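Local coordinates for protein possible metal-dependent hydrolase (PDB 3RPC) that probably acts as a metal-dependent hydrolase of the metallo-beta-lactamase superfamily, with two zinc ions bound in its active site, at residues D27-P32 / T73-W78. Residues are numbered along the deposited sequence; the frame is centred on the assembly and turned at random.
With ZN (zinc ion), chain F; ZN (zinc ion), chain E.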
loop_
_atom_site.group_PDB
_atom_site.type_symbol
_atom_site.label_atom_id
_atom_site.label_comp_id
_atom_site.label_asym_id
_atom_site.label_seq_id
_atom_site.Cartn_x
_atom_site.Cartn_y
_atom_site.Cartn_z
ATOM N N ASP A 27 13.773 -14.287 3.599
ATOM C CA ASP A 27 14.164 -13.385 4.683
ATOM C C ASP A 27 15.252 -13.961 5.594
ATOM O O ASP A 27 15.044 -14.113 6.801
ATOM C CB ASP A 27 12.923 -12.976 5.492
ATOM C CG ASP A 27 12.018 -12.019 4.722
ATOM O OD1 ASP A 27 12.284 -11.759 3.537
ATOM O OD2 ASP A 27 11.020 -11.537 5.302
ATOM N N PRO A 28 16.433 -14.238 5.026
ATOM C CA PRO A 28 17.500 -14.898 5.791
ATOM C C PRO A 28 18.197 -13.979 6.797
ATOM O O PRO A 28 18.887 -13.024 6.413
ATOM C CB PRO A 28 18.483 -15.329 4.697
ATOM C CG PRO A 28 18.319 -14.267 3.656
ATOM C CD PRO A 28 16.835 -14.006 3.627
ATOM N N PHE A 29 17.997 -14.294 8.074
ATOM C CA PHE A 29 18.656 -13.651 9.195
ATOM C C PHE A 29 19.398 -14.797 9.852
ATOM O O PHE A 29 18.792 -15.618 10.535
ATOM C CB PHE A 29 17.562 -13.068 10.108
ATOM C CG PHE A 29 18.010 -12.696 11.506
ATOM C CD1 PHE A 29 19.226 -12.065 11.742
ATOM C CD2 PHE A 29 17.165 -12.924 12.587
ATOM C CE1 PHE A 29 19.606 -11.710 13.037
ATOM C CE2 PHE A 29 17.533 -12.563 13.875
ATOM C CZ PHE A 29 18.752 -11.955 14.102
ATOM N N LEU A 30 20.698 -14.886 9.587
ATOM C CA LEU A 30 21.425 -16.136 9.826
ATOM C C LEU A 30 22.459 -16.090 10.956
ATOM O O LEU A 30 23.193 -17.063 11.161
ATOM C CB LEU A 30 22.069 -16.634 8.515
ATOM C CG LEU A 30 21.101 -16.785 7.332
ATOM C CD1 LEU A 30 21.814 -17.344 6.093
ATOM C CD2 LEU A 30 19.913 -17.665 7.718
ATOM N N ALA A 31 22.514 -14.987 11.696
ATOM C CA ALA A 31 23.543 -14.805 12.725
ATOM C C ALA A 31 23.518 -15.887 13.799
ATOM O O ALA A 31 22.456 -16.395 14.163
ATOM C CB ALA A 31 23.398 -13.424 13.376
ATOM N N PRO A 32 24.696 -16.234 14.339
ATOM C CA PRO A 32 24.700 -17.140 15.494
ATOM C C PRO A 32 23.968 -16.543 16.696
ATOM O O PRO A 32 23.792 -15.327 16.777
ATOM C CB PRO A 32 26.194 -17.302 15.815
ATOM C CG PRO A 32 26.898 -16.969 14.516
ATOM C CD PRO A 32 26.050 -15.903 13.867
ATOM N N THR A 73 14.715 -5.056 4.445
ATOM C CA THR A 73 16.090 -5.237 4.899
ATOM C C THR A 73 16.313 -4.910 6.373
ATOM O O THR A 73 17.425 -4.584 6.782
ATOM C CB THR A 73 17.090 -4.484 4.010
ATOM O OG1 THR A 73 16.756 -3.093 3.979
ATOM C CG2 THR A 73 17.058 -5.057 2.601
ATOM N N HIS A 74 15.260 -5.012 7.178
ATOM C CA HIS A 74 15.453 -5.023 8.621
ATOM C C HIS A 74 16.400 -6.174 8.984
ATOM O O HIS A 74 16.386 -7.228 8.345
ATOM C CB HIS A 74 14.121 -5.198 9.354
ATOM C CG HIS A 74 13.359 -3.922 9.525
ATOM N ND1 HIS A 74 12.069 -3.888 10.006
ATOM C CD2 HIS A 74 13.711 -2.636 9.293
ATOM C CE1 HIS A 74 11.654 -2.634 10.056
ATOM N NE2 HIS A 74 12.632 -1.854 9.630
ATOM N N LEU A 75 17.196 -5.961 10.027
ATOM C CA LEU A 75 18.200 -6.929 10.476
ATOM C C LEU A 75 17.664 -8.348 10.599
ATOM O O LEU A 75 18.348 -9.312 10.223
ATOM C CB LEU A 75 18.800 -6.483 11.812
ATOM C CG LEU A 75 19.856 -7.390 12.447
ATOM C CD1 LEU A 75 21.055 -7.479 11.533
ATOM C CD2 LEU A 75 20.263 -6.862 13.812
ATOM N N ASP A 76 16.463 -8.491 11.153
ATOM C CA ASP A 76 15.911 -9.813 11.422
ATOM C C ASP A 76 15.314 -10.480 10.184
ATOM O O ASP A 76 14.662 -11.520 10.296
ATOM C CB ASP A 76 14.906 -9.781 12.585
ATOM C CG ASP A 76 13.718 -8.885 12.307
ATOM O OD1 ASP A 76 13.940 -7.718 11.921
ATOM O OD2 ASP A 76 12.562 -9.348 12.499
ATOM N N HIS A 77 15.558 -9.881 9.013
ATOM C CA HIS A 77 15.171 -10.459 7.724
ATOM C C HIS A 77 16.316 -10.503 6.708
ATOM O O HIS A 77 16.173 -11.096 5.645
ATOM C CB HIS A 77 13.985 -9.680 7.144
ATOM C CG HIS A 77 12.783 -9.727 8.024
ATOM N ND1 HIS A 77 11.689 -10.516 7.746
ATOM C CD2 HIS A 77 12.531 -9.131 9.210
ATOM C CE1 HIS A 77 10.807 -10.392 8.722
ATOM N NE2 HIS A 77 11.293 -9.556 9.619
ATOM N N TRP A 78 17.435 -9.866 7.039
ATOM C CA TRP A 78 18.556 -9.733 6.111
ATOM C C TRP A 78 19.750 -9.241 6.909
ATOM O O TRP A 78 19.781 -8.088 7.349
ATOM C CB TRP A 78 18.226 -8.734 4.990
ATOM C CG TRP A 78 19.309 -8.584 3.953
ATOM C CD1 TRP A 78 20.098 -7.489 3.740
ATOM C CD2 TRP A 78 19.710 -9.563 2.993
ATOM N NE1 TRP A 78 20.973 -7.731 2.702
ATOM C CE2 TRP A 78 20.754 -9.001 2.230
ATOM C CE3 TRP A 78 19.293 -10.868 2.714
ATOM C CZ2 TRP A 78 21.384 -9.701 1.196
ATOM C CZ3 TRP A 78 19.917 -11.563 1.694
ATOM C CH2 TRP A 78 20.954 -10.976 0.946
HETATM ZN ZN ZN F . 10.484 -8.681 11.478
HETATM ZN ZN ZN E . 10.588 -5.688 10.011
HETATM O O HOH W 1 14.024 -14.062 10.095
HETATM O O HOH W 2 11.647 -6.695 11.382
HETATM O O HOH W 3 9.480 -7.470 13.501
#
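Phe29 and His77 bury the most surface where the loop after strand 22-26 meets the metal-binding loop 73-78. The Phe29 ring lies across the backbone of Leu75 and Asp76: Asp76 CA sits 3.8 Å from the ring centroid and 23° off its normal, a CH-pi contact over one face. With CG anti to the backbone N, the ring reaches this backbone, and its CD1 comes within 3.3 Å of Leu75 O. One residue beyond Asp76, His77 ND1 donates to Asp27 OD2 at 2.7 Å with an N-H...O angle of 157°. The oxygen lies near the imidazole plane but is approached from above its own carboxylate plane, the two planes being 78° apart. Thr71 OG1 also bonds Asp27 OD2, so this oxygen has two partners, consistent with a second-shell role in positioning the imidazole. The other ring nitrogen, His77 NE2, binds one zinc at 2.2 Å; Asp76 OD2 joins it there at 2.4 Å, with Asp168 and His226 completing the protein ligands. His74 ND1 binds the second zinc, and a water bridges both metals. This is the HxHxDH motif of the metallo-beta-lactamase fold, His72 to His77, with a second-shell aspartate behind its last histidine.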